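PDB 6EOA: phosphopantothenoylcysteine decarboxylase from Cryptococcus neoformans, which binds FMN and probably catalyses the decarboxylation of phosphopantothenoylcysteine, a step in the biosynthesis of coenzyme A. Local coordinates for residues Tyr77-Glu80 with Asp81-Asn84; Pro173-Thr177 with Tyr178-His182; Arg183-Thr186 with Arg187-Val191; Lys218-Trp222 with Arg223-Ser227. One frame throughout, in Å; residues are numbered along the deposited sequence.

Contact 1 of 4, residues Tyr77-Glu80 with Asp81-Asn84; sequences YSQE and DVDN
S78 and D81 grip each other through reciprocal bonds at the start of helix 79-89. The amide N of S78 donates to D81 OD2 over 2.9 Å, reaching it from above the carboxylate plane, while D81 N gives a weak bond of 3.3 Å back to S78 OG. The next pair, Q79 and D83, is joined twice. D83 N donates to Q79 O (3.0 Å), and Q79 NE2 donates to D83 OD1, also at 3.0 Å; this acceptor lies in the amide plane of Q79, although the carboxylate is turned 61° from it. A bend at chi2 (71°) brings the Q79 amide round to D83. The S78-D81 pair is a capping box, with S78 as N-cap, and the helix it begins is the crossover of the beta-alpha-beta unit formed by strands 63-69 and 105-106. V82 CG2 meets the edge of the Y77 ring, 4.0 Å from CE1. E80 OE2 lies 3.5 Å from D83 OD2, a like-charge approach that a weak, long ion pair from E80 to R87 probably eases. Farther out, Y77 OH bonds to T41 OG1, Q79 to V105 N and V103 O, and D83 OD2 to H100 ND1.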
loop_
_atom_site.group_PDB
_atom_site.type_symbol
_atom_site.label_atom_id
_atom_site.label_comp_id
_atom_site.label_asym_id
_atom_site.label_seq_id
_atom_site.Cartn_x
_atom_site.Cartn_y
_atom_site.Cartn_z
ATOM N N TYR A 77 -11.232 13.209 13.415
ATOM C CA TYR A 77 -12.088 14.391 13.341
ATOM C C TYR A 77 -13.099 14.282 12.203
ATOM O O TYR A 77 -12.907 13.519 11.254
ATOM C CB TYR A 77 -11.247 15.664 13.181
ATOM C CG TYR A 77 -10.627 15.849 11.809
ATOM C CD1 TYR A 77 -11.152 16.767 10.903
ATOM C CD2 TYR A 77 -9.522 15.105 11.418
ATOM C CE1 TYR A 77 -10.588 16.936 9.647
ATOM C CE2 TYR A 77 -8.951 15.271 10.168
ATOM C CZ TYR A 77 -9.489 16.184 9.289
ATOM O OH TYR A 77 -8.922 16.348 8.046
ATOM N N SER A 78 -14.176 15.051 12.309
ATOM C CA SER A 78 -15.236 15.049 11.307
ATOM C C SER A 78 -15.370 16.411 10.633
ATOM O O SER A 78 -14.727 17.383 11.035
ATOM C CB SER A 78 -16.566 14.657 11.945
ATOM O OG SER A 78 -16.962 15.626 12.901
ATOM N N GLN A 79 -16.214 16.478 9.610
ATOM C CA GLN A 79 -16.472 17.729 8.912
ATOM C C GLN A 79 -17.101 18.741 9.862
ATOM O O GLN A 79 -16.844 19.941 9.778
ATOM C CB GLN A 79 -17.385 17.494 7.706
ATOM C CG GLN A 79 -17.839 18.763 7.009
ATOM C CD GLN A 79 -16.714 19.441 6.260
ATOM O OE1 GLN A 79 -16.060 18.829 5.414
ATOM N NE2 GLN A 79 -16.477 20.710 6.568
ATOM N N GLU A 80 -17.914 18.241 10.782
ATOM C CA GLU A 80 -18.636 19.118 11.684
ATOM C C GLU A 80 -17.723 19.669 12.772
ATOM O O GLU A 80 -17.963 20.760 13.290
ATOM C CB GLU A 80 -19.830 18.391 12.297
ATOM C CG GLU A 80 -21.081 19.259 12.364
ATOM C CD GLU A 80 -21.400 19.929 11.033
ATOM O OE1 GLU A 80 -21.279 19.270 9.974
ATOM O OE2 GLU A 80 -21.762 21.124 11.048
ATOM N N ASP A 81 -16.675 18.923 13.107
ATOM C CA ASP A 81 -15.640 19.435 14.001
ATOM C C ASP A 81 -15.014 20.676 13.378
ATOM O O ASP A 81 -14.816 21.689 14.049
ATOM C CB ASP A 81 -14.565 18.375 14.274
ATOM C CG ASP A 81 -15.073 17.229 15.132
ATOM O OD1 ASP A 81 -16.011 17.444 15.929
ATOM O OD2 ASP A 81 -14.536 16.108 15.003
ATOM N N VAL A 82 -14.710 20.585 12.085
ATOM C CA VAL A 82 -14.161 21.713 11.339
ATOM C C VAL A 82 -15.143 22.885 11.322
ATOM O O VAL A 82 -14.767 24.024 11.601
ATOM C CB VAL A 82 -13.814 21.316 9.890
ATOM C CG1 VAL A 82 -13.448 22.547 9.074
ATOM C CG2 VAL A 82 -12.684 20.298 9.869
ATOM N N ASP A 83 -16.401 22.595 11.004
ATOM C CA ASP A 83 -17.443 23.619 10.970
ATOM C C ASP A 83 -17.631 24.289 12.331
ATOM O O ASP A 83 -17.724 25.517 12.415
ATOM C CB ASP A 83 -18.765 23.019 10.497
ATOM C CG ASP A 83 -18.775 22.741 9.003
ATOM O OD1 ASP A 83 -17.689 22.763 8.381
ATOM O OD2 ASP A 83 -19.870 22.501 8.447
ATOM N N ASN A 84 -17.690 23.484 13.391
ATOM C CA ASN A 84 -17.753 24.018 14.753
ATOM C C ASN A 84 -16.548 24.904 15.035
ATOM O O ASN A 84 -16.660 25.947 15.679
ATOM C CB ASN A 84 -17.810 22.889 15.784
ATOM C CG ASN A 84 -19.181 22.253 15.883
ATOM O OD1 ASN A 84 -20.173 22.808 15.414
ATOM N ND2 ASN A 84 -19.243 21.079 16.505
#

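Contact 2 of 4, residues Pro173-Thr177 with Tyr178-His182; sequences PAMNT and YMYQH. With FMN (flavin mononucleotide), chain B.
M175 reaches from the flavin to Y180. CB lies 3.3 Å from FMN O2, beside the pyrimidine end of the isoalloxazine. With CG set between the backbone N and the carbonyl carbon (chi1 60°), the chain heads for the short helix that follows, and CG packs 3.7 Å from Y180 CB. SD lies 3.6 Å from Y180 N, near the plane of the Y180 ring at its edge, and also meets M179 CB. The backbone beside it also holds the flavin, since FMN N3 donates to A174 O over 2.8 Å. N176 is the N-cap: its OD1 accepts from Y178 N at 3.0 Å, the donor standing well above the amide plane, and the backbone O of N176 takes the N-H of Y180. T177 and Q181 run alongside each other, and Q181 NE2 donates to T177 OG1 over 2.7 Å, with that oxygen in the plane of the Q181 amide. The sequence fits the PXMNXXMW motif of flavin-containing Cys decarboxylases, with Y180 at the last place. This turn links strand 169-173 to helix 183-195: M175 and M179 pack on A141 of helix 141-149, and Y180 lies against T185 and L189 of helix 183-195.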
loop_
_atom_site.group_PDB
_atom_site.type_symbol
_atom_site.label_atom_id
_atom_site.label_comp_id
_atom_site.label_asym_id
_atom_site.label_seq_id
_atom_site.Cartn_x
_atom_site.Cartn_y
_atom_site.Cartn_z
ATOM N N PRO A 173 5.925 15.779 10.734
ATOM C CA PRO A 173 5.850 14.413 11.260
ATOM C C PRO A 173 5.229 14.397 12.651
ATOM O O PRO A 173 5.483 15.294 13.456
ATOM C CB PRO A 173 7.315 13.964 11.298
ATOM C CG PRO A 173 8.014 14.855 10.313
ATOM C CD PRO A 173 7.307 16.172 10.408
ATOM N N ALA A 174 4.399 13.395 12.910
ATOM C CA ALA A 174 3.717 13.270 14.190
ATOM C C ALA A 174 3.432 11.806 14.459
ATOM O O ALA A 174 2.559 11.208 13.829
ATOM C CB ALA A 174 2.435 14.071 14.197
ATOM N N MET A 175 4.175 11.228 15.394
ATOM C CA MET A 175 4.087 9.798 15.622
ATOM C C MET A 175 4.602 9.409 16.996
ATOM O O MET A 175 5.242 10.208 17.683
ATOM C CB MET A 175 4.861 9.043 14.530
ATOM C CG MET A 175 6.348 9.374 14.456
ATOM S SD MET A 175 7.128 8.797 12.929
ATOM C CE MET A 175 6.602 10.072 11.783
ATOM N N ASN A 176 4.296 8.179 17.397
ATOM C CA ASN A 176 4.851 7.611 18.612
ATOM C C ASN A 176 6.366 7.692 18.531
ATOM O O ASN A 176 6.940 7.521 17.454
ATOM C CB ASN A 176 4.386 6.167 18.800
ATOM C CG ASN A 176 5.054 5.491 19.978
ATOM O OD1 ASN A 176 6.034 4.768 19.816
ATOM N ND2 ASN A 176 4.528 5.729 21.173
ATOM N N THR A 177 7.008 7.973 19.659
ATOM C CA THR A 177 8.434 8.259 19.653
ATOM C C THR A 177 9.254 7.085 19.126
ATOM O O THR A 177 10.287 7.282 18.491
ATOM C CB THR A 177 8.939 8.654 21.063
ATOM O OG1 THR A 177 10.364 8.795 21.038
ATOM C CG2 THR A 177 8.545 7.610 22.098
ATOM N N TYR A 178 8.784 5.867 19.360
ATOM C CA TYR A 178 9.503 4.698 18.875
ATOM C C TYR A 178 9.312 4.510 17.373
ATOM O O TYR A 178 10.123 3.858 16.717
ATOM C CB TYR A 178 9.074 3.449 19.642
ATOM C CG TYR A 178 9.737 3.346 20.995
ATOM C CD1 TYR A 178 11.115 3.470 21.118
ATOM C CD2 TYR A 178 8.992 3.150 22.149
ATOM C CE1 TYR A 178 11.735 3.388 22.352
ATOM C CE2 TYR A 178 9.603 3.066 23.390
ATOM C CZ TYR A 178 10.975 3.186 23.485
ATOM O OH TYR A 178 11.592 3.105 24.714
ATOM N N MET A 179 8.246 5.085 16.824
ATOM C CA MET A 179 8.085 5.100 15.376
ATOM C C MET A 179 9.041 6.118 14.769
ATOM O O MET A 179 9.638 5.869 13.723
ATOM C CB MET A 179 6.645 5.423 14.971
ATOM C CG MET A 179 5.694 4.238 15.042
ATOM S SD MET A 179 4.243 4.484 14.000
ATOM C CE MET A 179 3.320 2.984 14.332
ATOM N N TYR A 180 9.194 7.260 15.434
ATOM C CA TYR A 180 10.091 8.299 14.941
ATOM C C TYR A 180 11.554 7.884 15.052
ATOM O O TYR A 180 12.371 8.256 14.213
ATOM C CB TYR A 180 9.873 9.618 15.686
ATOM C CG TYR A 180 10.703 10.746 15.113
ATOM C CD1 TYR A 180 10.334 11.364 13.925
ATOM C CD2 TYR A 180 11.868 11.175 15.742
ATOM C CE1 TYR A 180 11.091 12.379 13.383
ATOM C CE2 TYR A 180 12.632 12.198 15.204
ATOM C CZ TYR A 180 12.233 12.796 14.022
ATOM O OH TYR A 180 12.975 13.814 13.468
ATOM N N GLN A 181 11.880 7.113 16.088
ATOM C CA GLN A 181 13.252 6.656 16.305
ATOM C C GLN A 181 13.633 5.487 15.403
ATOM O O GLN A 181 14.812 5.142 15.302
ATOM C CB GLN A 181 13.454 6.257 17.767
ATOM C CG GLN A 181 13.414 7.416 18.736
ATOM C CD GLN A 181 13.554 6.967 20.173
ATOM O OE1 GLN A 181 14.545 6.337 20.544
ATOM N NE2 GLN A 181 12.554 7.282 20.992
ATOM N N HIS A 182 12.635 4.878 14.768
ATOM C CA HIS A 182 12.854 3.788 13.818
ATOM C C HIS A 182 13.869 4.204 12.750
ATOM O O HIS A 182 13.905 5.363 12.336
ATOM C CB HIS A 182 11.523 3.380 13.176
ATOM C CG HIS A 182 11.558 2.063 12.469
ATOM N ND1 HIS A 182 11.925 1.935 11.146
ATOM C CD2 HIS A 182 11.244 0.815 12.892
ATOM C CE1 HIS A 182 11.844 0.667 10.791
ATOM N NE2 HIS A 182 11.432 -0.035 11.832
HETATM N N1 FMN B . 0.652 6.689 13.286
HETATM C C2 FMN B . 1.534 7.749 13.373
HETATM O O2 FMN B . 2.471 7.828 12.576
HETATM N N3 FMN B . 1.366 8.708 14.357
HETATM C C4 FMN B . 0.319 8.615 15.254
HETATM O O4 FMN B . 0.178 9.476 16.123
HETATM C C4A FMN B . -0.574 7.548 15.167
HETATM N N5 FMN B . -1.628 7.439 16.056
HETATM C C5A FMN B . -2.511 6.380 15.958
HETATM C C6 FMN B . -3.577 6.271 16.848
HETATM C C7 FMN B . -4.466 5.205 16.750
HETATM C C7M FMN B . -5.612 5.088 17.715
HETATM C C8 FMN B . -4.287 4.247 15.756
HETATM C C8M FMN B . -5.232 3.086 15.632
HETATM C C9 FMN B . -3.226 4.356 14.868
HETATM C C9A FMN B . -2.336 5.420 14.965
HETATM N N10 FMN B . -1.281 5.528 14.076
HETATM C C10 FMN B . -0.399 6.586 14.175
HETATM C "C1'" FMN B . -1.087 4.494 13.007
HETATM C "C2'" FMN B . -1.713 4.973 11.701
HETATM O "O2'" FMN B . -2.997 5.521 11.927
HETATM C "C3'" FMN B . -1.810 3.821 10.711
HETATM O "O3'" FMN B . -0.501 3.466 10.329
HETATM C "C4'" FMN B . -2.623 4.232 9.488
HETATM O "O4'" FMN B . -2.968 3.096 8.725
HETATM C "C5'" FMN B . -1.825 5.206 8.633
HETATM O "O5'" FMN B . -2.663 5.762 7.646
HETATM P P FMN B . -2.256 7.150 6.929
HETATM O O1P FMN B . -1.140 6.878 5.944
HETATM O O2P FMN B . -1.788 8.182 7.932
HETATM O O3P FMN B . -3.469 7.674 6.209
#

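Contact 3 of 4, residues Arg183-Thr186 with Arg187-Val191; sequences RLTT and RHLAV
L184 and H188, T185 and L189, and T186 and A190 meet as i/i+4 neighbours in the first turns of helix 183-195, which follows the FMN-binding loop after strand 169-173 of the Rossmann-like fold and faces the second subunit. The amides of the later residues donate to the carbonyls one turn back, L189 N to T185 O being 2.8 Å long. The T185 and L189 side chains run alongside, CG2 of T185 4.1 Å from CD1 of L189. OG1 of T185 is taken up elsewhere, bonding to M179 O and to R161 of the second subunit. L184 and R187 also lie next to each other, with CD2 4.0 Å from NH1. The R187 chain leaves with CG anti to the backbone N (chi1 178°) and bends at chi3, and its NH2 forms a salt bridge with D195 of the second subunit; R183 NH1 bonds to O of that same D195. The imidazole of H188 packs on L144, A145 and A148 of helix 141-149 and reaches G149 of the second subunit. Its ring lies under the L184 carbonyl: L184 O stands 3.1 Å above one face, offset toward the rim, while H188 N donates to that oxygen over 3.0 Å.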
loop_
_atom_site.group_PDB
_atom_site.type_symbol
_atom_site.label_atom_id
_atom_site.label_comp_id
_atom_site.label_asym_id
_atom_site.label_seq_id
_atom_site.Cartn_x
_atom_site.Cartn_y
_atom_site.Cartn_z
ATOM N N ARG A 183 14.691 3.256 12.317
ATOM C CA ARG A 183 15.785 3.542 11.396
ATOM C C ARG A 183 15.313 4.120 10.066
ATOM O O ARG A 183 16.023 4.915 9.440
ATOM C CB ARG A 183 16.601 2.274 11.137
ATOM C CG ARG A 183 17.945 2.527 10.472
ATOM C CD ARG A 183 19.063 1.879 11.271
ATOM N NE ARG A 183 20.368 2.036 10.638
ATOM C CZ ARG A 183 21.307 1.093 10.620
ATOM N NH1 ARG A 183 21.082 -0.078 11.200
ATOM N NH2 ARG A 183 22.469 1.322 10.022
ATOM N N LEU A 184 14.117 3.725 9.641
ATOM C CA LEU A 184 13.613 4.104 8.328
ATOM C C LEU A 184 13.043 5.516 8.298
ATOM O O LEU A 184 12.865 6.095 7.226
ATOM C CB LEU A 184 12.552 3.109 7.870
ATOM C CG LEU A 184 13.067 1.680 7.688
ATOM C CD1 LEU A 184 11.958 0.760 7.237
ATOM C CD2 LEU A 184 14.221 1.659 6.697
ATOM N N THR A 185 12.752 6.065 9.471
ATOM C CA THR A 185 12.210 7.414 9.567
ATOM C C THR A 185 13.189 8.447 9.020
ATOM O O THR A 185 12.828 9.286 8.195
ATOM C CB THR A 185 11.864 7.775 11.017
ATOM O OG1 THR A 185 10.796 6.937 11.473
ATOM C CG2 THR A 185 11.437 9.236 11.115
ATOM N N THR A 186 14.430 8.376 9.485
ATOM C CA THR A 186 15.453 9.328 9.075
ATOM C C THR A 186 15.824 9.156 7.605
ATOM O O THR A 186 16.163 10.123 6.928
ATOM C CB THR A 186 16.715 9.190 9.938
ATOM O OG1 THR A 186 17.202 7.844 9.859
ATOM C CG2 THR A 186 16.395 9.518 11.387
ATOM N N ARG A 187 15.760 7.922 7.115
ATOM C CA ARG A 187 16.007 7.655 5.702
ATOM C C ARG A 187 14.889 8.227 4.821
ATOM O O ARG A 187 15.138 8.646 3.690
ATOM C CB ARG A 187 16.155 6.152 5.459
ATOM C CG ARG A 187 16.379 5.774 4.002
ATOM C CD ARG A 187 16.563 4.271 3.830
ATOM N NE ARG A 187 17.799 3.797 4.448
ATOM C CZ ARG A 187 18.130 2.515 4.578
ATOM N NH1 ARG A 187 17.314 1.563 4.137
ATOM N NH2 ARG A 187 19.277 2.183 5.155
ATOM N N HIS A 188 13.664 8.247 5.340
ATOM C CA HIS A 188 12.530 8.795 4.595
ATOM C C HIS A 188 12.502 10.317 4.672
ATOM O O HIS A 188 12.159 10.988 3.694
ATOM C CB HIS A 188 11.208 8.223 5.110
ATOM C CG HIS A 188 11.049 6.755 4.863
ATOM N ND1 HIS A 188 10.050 6.004 5.445
ATOM C CD2 HIS A 188 11.769 5.895 4.101
ATOM C CE1 HIS A 188 10.160 4.747 5.052
ATOM N NE2 HIS A 188 11.193 4.656 4.234
ATOM N N LEU A 189 12.855 10.859 5.835
ATOM C CA LEU A 189 12.988 12.302 5.985
ATOM C C LEU A 189 14.065 12.810 5.038
ATOM O O LEU A 189 13.945 13.894 4.478
ATOM C CB LEU A 189 13.330 12.687 7.429
ATOM C CG LEU A 189 12.261 12.483 8.507
ATOM C CD1 LEU A 189 12.831 12.835 9.882
ATOM C CD2 LEU A 189 11.012 13.307 8.212
ATOM N N ALA A 190 15.111 12.010 4.861
ATOM C CA ALA A 190 16.206 12.355 3.960
ATOM C C ALA A 190 15.736 12.405 2.509
ATOM O O ALA A 190 16.009 13.370 1.797
ATOM C CB ALA A 190 17.351 11.362 4.113
ATOM N N VAL A 191 15.035 11.358 2.080
ATOM C CA VAL A 191 14.466 11.304 0.737
ATOM C C VAL A 191 13.502 12.466 0.509
ATOM O O VAL A 191 13.584 13.179 -0.488
ATOM C CB VAL A 191 13.729 9.969 0.492
ATOM C CG1 VAL A 191 12.889 10.044 -0.775
ATOM C CG2 VAL A 191 14.720 8.822 0.415
#

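Contact 4 of 4, residues Lys218-Trp222 with Arg223-Ser227; sequences KMTDW and RDIVS
R223 lays its aliphatic part over the indole of W222. R223 CG sits 3.5 Å from the centroid of the six-membered ring of W222 and only 11° off its normal, a CH-pi contact over the face. The extended R223 chain then runs on across the indole, so that W222 NE1 lies over the centre of one guanidinium face, 3.6 Å from CZ; the two flat groups are inclined by 48°. D221 fixes the far end of this arginine through a salt bridge from OD2 to R223 NH1 (2.7 Å) whose hydrogen bond is weak. OD2 also accepts from R223 N over 3.2 Å, from above the carboxylate plane. D221 is therefore the N-cap of helix 222-237, and its negative charge probably suits the positive end of the helix dipole as well as the arginine. D221 O in turn receives the N-H of I225 at 3.0 Å. V226 CG2 touches the indole edge 4.0 Å from CE3, and beyond it W222 packs on D52, I53 and A56 of helix 50-59. T220 CB presses tightly on I225 CD1 at 3.5 Å, T220 OG1 bonds to S201 OG, and I225 reaches V135 and C172 on the central parallel sheet.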
loop_
_atom_site.group_PDB
_atom_site.type_symbol
_atom_site.label_atom_id
_atom_site.label_comp_id
_atom_site.label_asym_id
_atom_site.label_seq_id
_atom_site.Cartn_x
_atom_site.Cartn_y
_atom_site.Cartn_z
ATOM N N LYS A 218 6.124 14.227 18.880
ATOM C CA LYS A 218 4.933 15.065 18.944
ATOM C C LYS A 218 4.983 16.129 17.857
ATOM O O LYS A 218 6.023 16.744 17.630
ATOM C CB LYS A 218 4.801 15.714 20.326
ATOM C CG LYS A 218 3.605 16.643 20.477
ATOM C CD LYS A 218 3.253 16.854 21.947
ATOM C CE LYS A 218 1.761 17.081 22.129
ATOM N NZ LYS A 218 1.200 16.192 23.186
ATOM N N MET A 219 3.857 16.335 17.182
ATOM C CA MET A 219 3.779 17.310 16.104
ATOM C C MET A 219 4.127 18.710 16.590
ATOM O O MET A 219 3.886 19.055 17.750
ATOM C CB MET A 219 2.381 17.317 15.488
ATOM C CG MET A 219 2.276 18.105 14.189
ATOM S SD MET A 219 0.590 18.187 13.561
ATOM C CE MET A 219 -0.224 19.030 14.918
ATOM N N THR A 220 4.720 19.501 15.702
ATOM C CA THR A 220 4.878 20.926 15.938
ATOM C C THR A 220 3.526 21.482 16.354
ATOM O O THR A 220 2.509 21.146 15.743
ATOM C CB THR A 220 5.381 21.653 14.684
ATOM O OG1 THR A 220 6.553 20.998 14.181
ATOM C CG2 THR A 220 5.690 23.112 14.992
ATOM N N ASP A 221 3.505 22.297 17.406
ATOM C CA ASP A 221 2.248 22.833 17.915
ATOM C C ASP A 221 1.467 23.515 16.794
ATOM O O ASP A 221 2.044 24.235 15.981
ATOM C CB ASP A 221 2.493 23.805 19.068
ATOM C CG ASP A 221 1.211 24.204 19.766
ATOM O OD1 ASP A 221 0.736 23.429 20.625
ATOM O OD2 ASP A 221 0.676 25.288 19.454
ATOM N N TRP A 222 0.162 23.266 16.743
ATOM C CA TRP A 222 -0.651 23.710 15.618
ATOM C C TRP A 222 -0.624 25.229 15.446
ATOM O O TRP A 222 -0.739 25.736 14.329
ATOM C CB TRP A 222 -2.093 23.217 15.769
ATOM C CG TRP A 222 -2.871 23.864 16.877
ATOM C CD1 TRP A 222 -2.988 23.425 18.163
ATOM C CD2 TRP A 222 -3.657 25.059 16.787
ATOM N NE1 TRP A 222 -3.792 24.277 18.882
ATOM C CE2 TRP A 222 -4.214 25.288 18.061
ATOM C CE3 TRP A 222 -3.941 25.957 15.754
ATOM C CZ2 TRP A 222 -5.038 26.381 18.331
ATOM C CZ3 TRP A 222 -4.758 27.041 16.023
ATOM C CH2 TRP A 222 -5.297 27.243 17.302
ATOM N N ARG A 223 -0.457 25.955 16.546
ATOM C CA ARG A 223 -0.350 27.409 16.472
ATOM C C ARG A 223 0.950 27.804 15.783
ATOM O O ARG A 223 1.004 28.791 15.049
ATOM C CB ARG A 223 -0.432 28.032 17.866
ATOM C CG ARG A 223 -1.757 27.788 18.557
ATOM C CD ARG A 223 -1.711 28.206 20.015
ATOM N NE ARG A 223 -2.625 27.403 20.821
ATOM C CZ ARG A 223 -2.267 26.310 21.489
ATOM N NH1 ARG A 223 -1.007 25.892 21.455
ATOM N NH2 ARG A 223 -3.167 25.637 22.196
ATOM N N ASP A 224 2.000 27.025 16.020
ATOM C CA ASP A 224 3.267 27.261 15.348
ATOM C C ASP A 224 3.123 26.965 13.862
ATOM O O ASP A 224 3.648 27.700 13.028
ATOM C CB ASP A 224 4.377 26.416 15.972
ATOM C CG ASP A 224 4.680 26.823 17.403
ATOM O OD1 ASP A 224 4.425 27.996 17.753
ATOM O OD2 ASP A 224 5.172 25.974 18.177
ATOM N N ILE A 225 2.394 25.900 13.539
ATOM C CA ILE A 225 2.096 25.557 12.149
ATOM C C ILE A 225 1.434 26.712 11.414
ATOM O O ILE A 225 1.826 27.058 10.299
ATOM C CB ILE A 225 1.164 24.334 12.046
ATOM C CG1 ILE A 225 1.713 23.171 12.865
ATOM C CG2 ILE A 225 0.984 23.926 10.590
ATOM C CD1 ILE A 225 2.994 22.639 12.326
ATOM N N VAL A 226 0.423 27.300 12.047
ATOM C CA VAL A 226 -0.337 28.387 11.442
ATOM C C VAL A 226 0.555 29.594 11.164
ATOM O O VAL A 226 0.475 30.195 10.093
ATOM C CB VAL A 226 -1.520 28.817 12.336
ATOM C CG1 VAL A 226 -2.179 30.076 11.788
ATOM C CG2 VAL A 226 -2.535 27.696 12.448
ATOM N N SER A 227 1.415 29.934 12.120
ATOM C CA SER A 227 2.285 31.094 11.965
ATOM C C SER A 227 3.395 30.809 10.952
ATOM O O SER A 227 3.899 31.729 10.306
ATOM C CB SER A 227 2.884 31.524 13.310
ATOM O OG SER A 227 4.019 30.748 13.649
#

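Overall arrangement
The contacts follow one another along the chain, and each lies at or near the start of a helix around the six-stranded parallel sheet. Contacts 2 and 3 have centres 11 Å apart and touch where helix 177-180 leads into helix 183-195; both border the second subunit, and contact 2 also touches the flavin. Contact 4 returns to the same region: M219 CB lies 3.5 Å from A174 CB, joining the loop before helix 222-237 to the FMN-binding segment. Contact 1 stands apart, its centre about 33 Å from that of contact 3 across the chain's centre. Helix 50-59 bridges contacts 1 and 4, receiving Y77 and V82 from one and W222 from the other.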